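Local coordinates for acyl-CoA synthetase (AMP-forming)/AMP-acid ligase II-like protein (Dyadobacter fermentans, PDB 4GS5) that probably joins a carboxylic acid to coenzyme A through an acyl-adenylate made from ATP, as other AMP-forming ligases of its family do, at residues Val185-Leu190 against Val203-Ile208; Lys152-Gly157 against Tyr176-Met181; Arg59-Ala64 against Val224-Thr229. One frame throughout, in Å; residues are numbered along the deposited sequence.

Contact 1. Residues Val185-Leu190 against Val203-Ile208; sequences VSHVAL and VFLPGI. With EDO (1,2-ethanediol), chain X.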
loop_
_atom_site.group_PDB
_atom_site.type_symbol
_atom_site.label_atom_id
_atom_site.label_comp_id
_atom_site.label_asym_id
_atom_site.label_seq_id
_atom_site.Cartn_x
_atom_site.Cartn_y
_atom_site.Cartn_z
ATOM N N VAL A 185 -6.414 -9.840 -6.255
ATOM C CA VAL A 185 -5.976 -11.032 -5.529
ATOM C C VAL A 185 -4.788 -10.722 -4.628
ATOM O O VAL A 185 -4.899 -10.767 -3.397
ATOM C CB VAL A 185 -5.631 -12.206 -6.466
ATOM C CG1 VAL A 185 -5.395 -13.471 -5.650
ATOM C CG2 VAL A 185 -6.743 -12.420 -7.466
ATOM N N SER A 186 -3.662 -10.401 -5.259
ATOM C CA SER A 186 -2.432 -10.048 -4.566
ATOM C C SER A 186 -1.792 -8.833 -5.260
ATOM O O SER A 186 -2.478 -7.897 -5.681
ATOM C CB SER A 186 -1.467 -11.243 -4.592
ATOM O OG SER A 186 -0.521 -11.185 -3.539
ATOM N N HIS A 187 -0.478 -8.860 -5.414
ATOM C CA HIS A 187 0.227 -7.700 -5.942
ATOM C C HIS A 187 0.037 -7.507 -7.463
ATOM O O HIS A 187 -0.200 -8.477 -8.200
ATOM C CB HIS A 187 1.716 -7.767 -5.543
ATOM C CG HIS A 187 2.417 -9.025 -5.975
ATOM N ND1 HIS A 187 3.677 -9.365 -5.534
ATOM C CD2 HIS A 187 2.039 -10.012 -6.824
ATOM C CE1 HIS A 187 4.052 -10.501 -6.099
ATOM N NE2 HIS A 187 3.072 -10.917 -6.878
ATOM N N VAL A 188 0.111 -6.255 -7.924
ATOM C CA VAL A 188 0.152 -5.947 -9.355
ATOM C C VAL A 188 1.425 -5.176 -9.699
ATOM O O VAL A 188 1.705 -4.907 -10.878
ATOM C CB VAL A 188 -1.069 -5.126 -9.814
ATOM C CG1 VAL A 188 -2.348 -5.890 -9.532
ATOM C CG2 VAL A 188 -1.088 -3.737 -9.141
ATOM N N ALA A 189 2.195 -4.825 -8.669
ATOM C CA ALA A 189 3.443 -4.083 -8.872
ATOM C C ALA A 189 4.394 -4.261 -7.692
ATOM O O ALA A 189 3.956 -4.614 -6.607
ATOM C CB ALA A 189 3.162 -2.592 -9.119
ATOM N N LEU A 190 5.690 -4.019 -7.917
ATOM C CA LEU A 190 6.707 -4.228 -6.884
ATOM C C LEU A 190 7.699 -3.065 -6.792
ATOM O O LEU A 190 8.203 -2.593 -7.813
ATOM C CB LEU A 190 7.506 -5.511 -7.148
ATOM C CG LEU A 190 6.821 -6.865 -7.163
ATOM C CD1 LEU A 190 7.805 -7.938 -7.656
ATOM C CD2 LEU A 190 6.303 -7.209 -5.765
ATOM N N VAL A 203 7.094 -1.044 -9.925
ATOM C CA VAL A 203 7.172 -1.540 -11.292
ATOM C C VAL A 203 6.089 -2.591 -11.540
ATOM O O VAL A 203 6.013 -3.598 -10.836
ATOM C CB VAL A 203 8.560 -2.123 -11.588
ATOM C CG1 VAL A 203 8.653 -2.641 -13.028
ATOM C CG2 VAL A 203 9.654 -1.065 -11.323
ATOM N N PHE A 204 5.242 -2.342 -12.533
ATOM C CA PHE A 204 4.131 -3.241 -12.859
ATOM C C PHE A 204 4.584 -4.663 -13.192
ATOM O O PHE A 204 5.495 -4.867 -13.990
ATOM C CB PHE A 204 3.317 -2.677 -14.034
ATOM C CG PHE A 204 2.490 -1.466 -13.674
ATOM C CD1 PHE A 204 1.394 -1.582 -12.810
ATOM C CD2 PHE A 204 2.826 -0.208 -14.171
ATOM C CE1 PHE A 204 0.636 -0.467 -12.463
ATOM C CE2 PHE A 204 2.079 0.925 -13.831
ATOM C CZ PHE A 204 0.979 0.801 -12.987
ATOM N N LEU A 205 3.935 -5.644 -12.571
ATOM C CA LEU A 205 4.164 -7.047 -12.892
ATOM C C LEU A 205 3.717 -7.344 -14.325
ATOM O O LEU A 205 2.831 -6.679 -14.856
ATOM C CB LEU A 205 3.393 -7.936 -11.912
ATOM C CG LEU A 205 3.909 -7.929 -10.477
ATOM C CD1 LEU A 205 2.896 -8.574 -9.534
ATOM C CD2 LEU A 205 5.242 -8.635 -10.399
ATOM N N PRO A 206 4.322 -8.359 -14.956
ATOM C CA PRO A 206 3.962 -8.655 -16.348
ATOM C C PRO A 206 2.511 -9.139 -16.433
ATOM O O PRO A 206 2.046 -9.844 -15.537
ATOM C CB PRO A 206 4.923 -9.789 -16.721
ATOM C CG PRO A 206 5.194 -10.495 -15.400
ATOM C CD PRO A 206 5.163 -9.412 -14.348
ATOM N N GLY A 207 1.807 -8.753 -17.486
ATOM C CA GLY A 207 0.436 -9.186 -17.678
ATOM C C GLY A 207 -0.578 -8.212 -17.118
ATOM O O GLY A 207 -1.778 -8.365 -17.333
ATOM N N ILE A 208 -0.096 -7.208 -16.398
ATOM C CA ILE A 208 -0.954 -6.149 -15.898
ATOM C C ILE A 208 -1.083 -5.038 -16.939
ATOM O O ILE A 208 -0.081 -4.525 -17.431
ATOM C CB ILE A 208 -0.385 -5.541 -14.598
ATOM C CG1 ILE A 208 -0.265 -6.603 -13.506
ATOM C CG2 ILE A 208 -1.249 -4.393 -14.115
ATOM C CD1 ILE A 208 -1.609 -7.269 -13.123
HETATM C C1 EDO X . 3.746 -13.891 -16.614
HETATM O O1 EDO X . 4.506 -14.938 -16.007
HETATM C C2 EDO X . 2.584 -13.552 -15.693
HETATM O O2 EDO X . 1.777 -12.511 -16.264
#
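Leu205 reaches across to Val185-Leu190 with both branches of its side chain. CD1 lies over one face of the His187 ring, displaced toward the rim, a CH-pi approach whose modelled closeness is doubtful; CD2 packs against Leu190 CD1 at 3.8 Å. With CG anti to the carbonyl carbon (chi1 -69°), the two methyls are turned side by side along one flank of the Val188-Ala189 backbone, CD1 to His187 and CD2 to Leu190. The amide N of Leu205 gives a bond of 2.9 Å to Val188 O, the donor standing well above the carbonyl plane. Ile208 CD1 also meets Val188 CG1 at 3.9 Å, the two side chains crossing at about a right angle. Ala189 CB lies 4.2 Å from Phe204 CD1, while Val188 O sits at the edge of the same ring.

Backbone bonds fix these neighbours: Leu190 N binds Val203 O at 3.0 Å, and Val203 N returns a bond of 2.8 Å to Leu190 O. Farther out, the Phe204 ring stacks with Tyr210 and meets Phe243, and Thr69 OG1 hydrogen-bonds to His187 NE2. After Phe204 the chain runs on into a type II turn from Leu205 to Ile208, with Gly207 at positive phi; a 1,2-ethanediol, probably from the crystallisation liquor, donates from O2 to Pro206 O at 2.8 Å. On the far side, Val188 and Ala189 together face Tyr179, a classic beta bulge. The paired strands form an antiparallel beta hairpin, with Leu190-Val203 the hydrogen-bonded pair and Ala189-Phe204 the non-hydrogen-bonded one.

Contact 2. Residues Lys152-Gly157 against Tyr176-Met181; sequences KVLLGG and YQSYGM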
loop_
_atom_site.group_PDB
_atom_site.type_symbol
_atom_site.label_atom_id
_atom_site.label_comp_id
_atom_site.label_asym_id
_atom_site.label_seq_id
_atom_site.Cartn_x
_atom_site.Cartn_y
_atom_site.Cartn_z
ATOM N N LYS A 152 15.446 -13.958 -0.075
ATOM C CA LYS A 152 14.908 -12.753 -0.702
ATOM C C LYS A 152 13.514 -12.501 -0.140
ATOM O O LYS A 152 12.735 -13.441 0.025
ATOM C CB LYS A 152 14.974 -12.858 -2.238
ATOM C CG LYS A 152 13.691 -12.845 -3.002
ATOM C CD LYS A 152 13.906 -12.560 -4.522
ATOM C CE LYS A 152 15.200 -13.106 -5.074
ATOM N NZ LYS A 152 15.165 -13.093 -6.584
ATOM N N VAL A 153 13.232 -11.252 0.220
ATOM C CA VAL A 153 12.036 -10.946 1.004
ATOM C C VAL A 153 11.034 -10.092 0.233
ATOM O O VAL A 153 11.391 -9.041 -0.337
ATOM C CB VAL A 153 12.414 -10.187 2.288
ATOM C CG1 VAL A 153 11.163 -9.813 3.073
ATOM C CG2 VAL A 153 13.357 -11.014 3.144
ATOM N N LEU A 154 9.791 -10.551 0.188
ATOM C CA LEU A 154 8.705 -9.724 -0.316
ATOM C C LEU A 154 7.852 -9.237 0.857
ATOM O O LEU A 154 7.294 -10.047 1.614
ATOM C CB LEU A 154 7.855 -10.507 -1.312
ATOM C CG LEU A 154 6.648 -9.731 -1.832
ATOM C CD1 LEU A 154 7.091 -8.546 -2.650
ATOM C CD2 LEU A 154 5.743 -10.626 -2.642
ATOM N N LEU A 155 7.780 -7.916 1.027
ATOM C CA LEU A 155 6.979 -7.334 2.087
ATOM C C LEU A 155 5.595 -6.934 1.595
ATOM O O LEU A 155 5.467 -6.382 0.511
ATOM C CB LEU A 155 7.694 -6.104 2.676
ATOM C CG LEU A 155 9.039 -6.369 3.370
ATOM C CD1 LEU A 155 9.681 -5.075 3.857
ATOM C CD2 LEU A 155 8.846 -7.342 4.542
ATOM N N GLY A 156 4.566 -7.226 2.397
ATOM C CA GLY A 156 3.216 -6.727 2.165
ATOM C C GLY A 156 2.904 -5.554 3.098
ATOM O O GLY A 156 3.817 -4.801 3.451
ATOM N N GLY A 157 1.636 -5.369 3.474
ATOM C CA GLY A 157 1.252 -4.327 4.438
ATOM C C GLY A 157 1.601 -2.888 4.026
ATOM O O GLY A 157 1.891 -2.632 2.854
ATOM N N TYR A 176 11.794 -6.429 -1.458
ATOM C CA TYR A 176 10.817 -5.754 -2.298
ATOM C C TYR A 176 9.585 -5.494 -1.472
ATOM O O TYR A 176 9.405 -6.132 -0.434
ATOM C CB TYR A 176 10.421 -6.639 -3.484
ATOM C CG TYR A 176 11.577 -7.012 -4.361
ATOM C CD1 TYR A 176 11.950 -6.209 -5.438
ATOM C CD2 TYR A 176 12.303 -8.171 -4.117
ATOM C CE1 TYR A 176 13.021 -6.556 -6.247
ATOM C CE2 TYR A 176 13.363 -8.522 -4.914
ATOM C CZ TYR A 176 13.718 -7.721 -5.976
ATOM O OH TYR A 176 14.783 -8.089 -6.760
ATOM N N GLN A 177 8.750 -4.556 -1.915
ATOM C CA GLN A 177 7.451 -4.340 -1.288
ATOM C C GLN A 177 6.359 -4.348 -2.353
ATOM O O GLN A 177 6.538 -3.778 -3.427
ATOM C CB GLN A 177 7.406 -3.039 -0.457
ATOM C CG GLN A 177 6.084 -2.902 0.339
ATOM C CD GLN A 177 6.189 -1.973 1.538
ATOM O OE1 GLN A 177 6.967 -1.028 1.534
ATOM N NE2 GLN A 177 5.417 -2.263 2.585
ATOM N N SER A 178 5.247 -5.015 -2.055
ATOM C CA SER A 178 4.129 -5.159 -2.992
ATOM C C SER A 178 3.231 -3.930 -3.024
ATOM O O SER A 178 3.063 -3.239 -2.012
ATOM C CB SER A 178 3.236 -6.329 -2.559
ATOM O OG SER A 178 3.952 -7.546 -2.599
ATOM N N TYR A 179 2.642 -3.675 -4.182
ATOM C CA TYR A 179 1.454 -2.830 -4.262
ATOM C C TYR A 179 0.341 -3.714 -4.807
ATOM O O TYR A 179 0.517 -4.360 -5.835
ATOM C CB TYR A 179 1.681 -1.646 -5.205
ATOM C CG TYR A 179 0.423 -0.831 -5.485
ATOM C CD1 TYR A 179 0.066 0.234 -4.672
ATOM C CD2 TYR A 179 -0.386 -1.115 -6.590
ATOM C CE1 TYR A 179 -1.080 0.998 -4.940
ATOM C CE2 TYR A 179 -1.522 -0.366 -6.864
ATOM C CZ TYR A 179 -1.862 0.690 -6.041
ATOM O OH TYR A 179 -2.988 1.435 -6.319
ATOM N N GLY A 180 -0.787 -3.771 -4.108
ATOM C CA GLY A 180 -1.893 -4.600 -4.547
ATOM C C GLY A 180 -3.121 -4.355 -3.700
ATOM O O GLY A 180 -3.145 -3.445 -2.864
HETATM N N MSE A 181 -4.160 -5.150 -3.940
HETATM C CA MSE A 181 -5.391 -5.058 -3.179
HETATM C C MSE A 181 -6.129 -6.396 -3.341
HETATM O O MSE A 181 -5.784 -7.192 -4.216
HETATM C CB MSE A 181 -6.230 -3.919 -3.735
HETATM C CG MSE A 181 -6.647 -4.146 -5.185
HETATM SE SE MSE A 181 -6.503 -2.552 -6.324
HETATM C CE MSE A 181 -4.605 -2.170 -6.117
HETATM O O HOH W 1 14.462 -10.723 -7.855
#
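Tyr176 and Leu154 meet at about a right angle, Leu154 CD1 lying 3.9 Å from Tyr176 CB. With CG anti to the backbone N (chi1 177°), the leucine swings CD1 along the neighbouring strand until it also touches Ser178 OG, an oxygen that makes a weak hydrogen bond to His187. Lys152 approaches the tyrosine ring obliquely, CD 4.1 Å from CE2, then bends at chi3 so that NZ and Tyr176 OH share one water, at 2.8 Å from Lys152 NZ and 2.9 Å from Tyr176 OH; NZ has a second partner in Leu73 O.

Backbone bonds set this register: Leu155 donates to Tyr176 O, and its own carbonyl accepts the N-H of Ser178 almost head-on. The strands are parallel neighbours, 37° apart in direction, and helix 162-169 connects them in a beta-alpha-beta unit of the AMP-binding fold; in relatives the Gly-Gly-Ala-Pro loop and the Tyr-Gly-Met-Thr-Glu sequence beginning at Tyr179 border the adenylate pocket.

On the opposite sheet face, beside Leu155, Gln177 extends toward the glycines. Its NE2 donates to Gly156 O at 3.1 Å, the oxygen lying in the plane of the glutamine amide but the nitrogen standing above the carbonyl plane. NE2 also binds Ala158 O and OE1 takes Val160 N, so three hydrogen bonds hold the amide in its orientation. An alanine here removes the amide, and with Gly156 O, Ala158 O and Val160 N left without that mate, the glycine loop would probably become freer to shift.

Contact 3. Residues Arg59-Ala64 against Val224-Thr229; sequences RAQLAA and VTNGQT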
loop_
_atom_site.group_PDB
_atom_site.type_symbol
_atom_site.label_atom_id
_atom_site.label_comp_id
_atom_site.label_asym_id
_atom_site.label_seq_id
_atom_site.Cartn_x
_atom_site.Cartn_y
_atom_site.Cartn_z
ATOM N N ARG A 59 -9.984 -20.015 -9.861
ATOM C CA ARG A 59 -8.719 -20.717 -10.048
ATOM C C ARG A 59 -7.805 -19.931 -10.995
ATOM O O ARG A 59 -6.601 -19.769 -10.744
ATOM C CB ARG A 59 -8.969 -22.120 -10.616
ATOM C CG ARG A 59 -7.714 -22.945 -10.685
ATOM C CD ARG A 59 -7.876 -24.217 -11.504
ATOM N NE ARG A 59 -6.725 -25.085 -11.270
ATOM C CZ ARG A 59 -6.614 -25.906 -10.229
ATOM N NH1 ARG A 59 -7.604 -26.004 -9.345
ATOM N NH2 ARG A 59 -5.522 -26.643 -10.081
ATOM N N ALA A 60 -8.389 -19.428 -12.077
ATOM C CA ALA A 60 -7.631 -18.707 -13.090
ATOM C C ALA A 60 -6.921 -17.483 -12.504
ATOM O O ALA A 60 -5.767 -17.173 -12.869
ATOM C CB ALA A 60 -8.548 -18.308 -14.252
ATOM N N GLN A 61 -7.621 -16.795 -11.602
ATOM C CA GLN A 61 -7.092 -15.619 -10.903
ATOM C C GLN A 61 -5.851 -15.966 -10.102
ATOM O O GLN A 61 -4.824 -15.301 -10.194
ATOM C CB GLN A 61 -8.137 -15.088 -9.914
ATOM C CG GLN A 61 -9.173 -14.186 -10.511
ATOM C CD GLN A 61 -10.076 -13.576 -9.461
ATOM O OE1 GLN A 61 -11.014 -14.210 -8.997
ATOM N NE2 GLN A 61 -9.796 -12.336 -9.084
ATOM N N LEU A 62 -5.989 -16.981 -9.259
ATOM C CA LEU A 62 -4.903 -17.427 -8.403
ATOM C C LEU A 62 -3.700 -17.888 -9.223
ATOM O O LEU A 62 -2.556 -17.572 -8.891
ATOM C CB LEU A 62 -5.392 -18.555 -7.481
ATOM C CG LEU A 62 -6.503 -18.123 -6.508
ATOM C CD1 LEU A 62 -7.112 -19.302 -5.766
ATOM C CD2 LEU A 62 -5.994 -17.071 -5.526
ATOM N N ALA A 63 -3.962 -18.644 -10.288
ATOM C CA ALA A 63 -2.893 -19.164 -11.132
ATOM C C ALA A 63 -2.132 -18.031 -11.838
ATOM O O ALA A 63 -0.913 -18.082 -11.974
ATOM C CB ALA A 63 -3.447 -20.168 -12.159
ATOM N N ALA A 64 -2.867 -17.030 -12.305
ATOM C CA ALA A 64 -2.270 -15.892 -12.984
ATOM C C ALA A 64 -1.374 -15.128 -12.022
ATOM O O ALA A 64 -0.261 -14.749 -12.366
ATOM C CB ALA A 64 -3.348 -14.978 -13.539
ATOM N N VAL A 224 -5.561 -11.469 -13.417
ATOM C CA VAL A 224 -5.828 -11.462 -11.970
ATOM C C VAL A 224 -7.126 -10.753 -11.587
ATOM O O VAL A 224 -7.652 -10.973 -10.497
ATOM C CB VAL A 224 -4.657 -10.914 -11.109
ATOM C CG1 VAL A 224 -3.464 -11.862 -11.154
ATOM C CG2 VAL A 224 -4.277 -9.488 -11.506
ATOM N N THR A 225 -7.647 -9.914 -12.476
ATOM C CA THR A 225 -8.940 -9.261 -12.244
ATOM C C THR A 225 -10.087 -9.810 -13.097
ATOM O O THR A 225 -11.146 -9.184 -13.199
ATOM C CB THR A 225 -8.860 -7.731 -12.463
ATOM O OG1 THR A 225 -8.576 -7.445 -13.844
ATOM C CG2 THR A 225 -7.791 -7.108 -11.572
ATOM N N ASN A 226 -9.886 -10.977 -13.702
ATOM C CA ASN A 226 -10.867 -11.531 -14.628
ATOM C C ASN A 226 -11.123 -10.568 -15.785
ATOM O O ASN A 226 -12.235 -10.480 -16.316
ATOM C CB ASN A 226 -12.168 -11.878 -13.890
ATOM C CG ASN A 226 -11.910 -12.593 -12.569
ATOM O OD1 ASN A 226 -11.186 -13.590 -12.523
ATOM N ND2 ASN A 226 -12.482 -12.069 -11.486
ATOM N N GLY A 227 -10.073 -9.841 -16.157
ATOM C CA GLY A 227 -10.107 -8.936 -17.292
ATOM C C GLY A 227 -10.911 -7.668 -17.068
ATOM O O GLY A 227 -11.032 -6.843 -17.969
ATOM N N GLN A 228 -11.466 -7.511 -15.871
ATOM C CA GLN A 228 -12.227 -6.315 -15.546
ATOM C C GLN A 228 -11.289 -5.260 -14.976
ATOM O O GLN A 228 -10.403 -5.571 -14.175
ATOM C CB GLN A 228 -13.335 -6.629 -14.547
ATOM C CG GLN A 228 -14.582 -7.236 -15.163
ATOM C CD GLN A 228 -15.803 -6.975 -14.308
ATOM O OE1 GLN A 228 -15.684 -6.604 -13.138
ATOM N NE2 GLN A 228 -16.986 -7.158 -14.887
ATOM N N THR A 229 -11.461 -4.014 -15.387
ATOM C CA THR A 229 -10.545 -2.988 -14.910
ATOM C C THR A 229 -10.973 -2.515 -13.523
ATOM O O THR A 229 -12.160 -2.336 -13.249
ATOM C CB THR A 229 -10.402 -1.805 -15.890
ATOM O OG1 THR A 229 -11.443 -0.857 -15.652
ATOM C CG2 THR A 229 -10.471 -2.291 -17.331
#
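Gln61 leaves helix 59-72 beside Val224-Thr229, its CB 4.2 Å from Val224 O and its chain running out extended. CG comes next, beside the amide of Asn226: OD1 of that asparagine lies next to Gln61 CG, though the modelled closeness of the two is doubtful. The amide carbon CD follows at 3.3 Å from the same OD1, and there the two amides cross obliquely, their planes 68° apart, turned too steeply to stack. At the tip the two polar atoms part company. NE2 donates to Val224 O at 2.9 Å, a nearly straight bond (172°) with the acceptor in the plane of the glutamine amide. OE1 accepts the N-H of Thr58, just before the helix, which ties the side chain to the start of its own helix.

The loop that receives it joins strand 217-221 to strand 230-238 and turns back through a type I' beta turn from Thr225 to Gln228, with Asn226 and Gly227 at its corners, a pair well suited to the positive phi required at both. This turn brings Asn226 alongside the glutamine stem.

One helical turn beyond Gln61, Ala64 points toward the loop and sets CB against Val224 CG1 at 3.9 Å. That methyl stands anti to the carbonyl carbon of Val224 (chi1 -68°), facing the helix, while the valine also touches Ile208 and Val185 packs beside Gln61.

In the fold
From the N terminus, the chain first lays down Arg59-Ala64, at the start of helix 59-72, whose partner arrives only some 160 residues later. Within that long excursion contact 2 opens at Lys152-Gly157 and closes at Tyr176-Met181; contact 1 then opens at Val185-Leu190 and closes at Val203-Ile208. These two stand in series, neither crossing the other, and contact 3 encloses both when Val224-Thr229 returns to the helix. Contacts 1 and 2 adjoin through strands 175-180 and 187-192, so parallel pairing passes into antiparallel hairpin. Contact 3 meets contact 1 through Val185 and Ile208, tying helix and later loop to the hairpin, but does not touch contact 2.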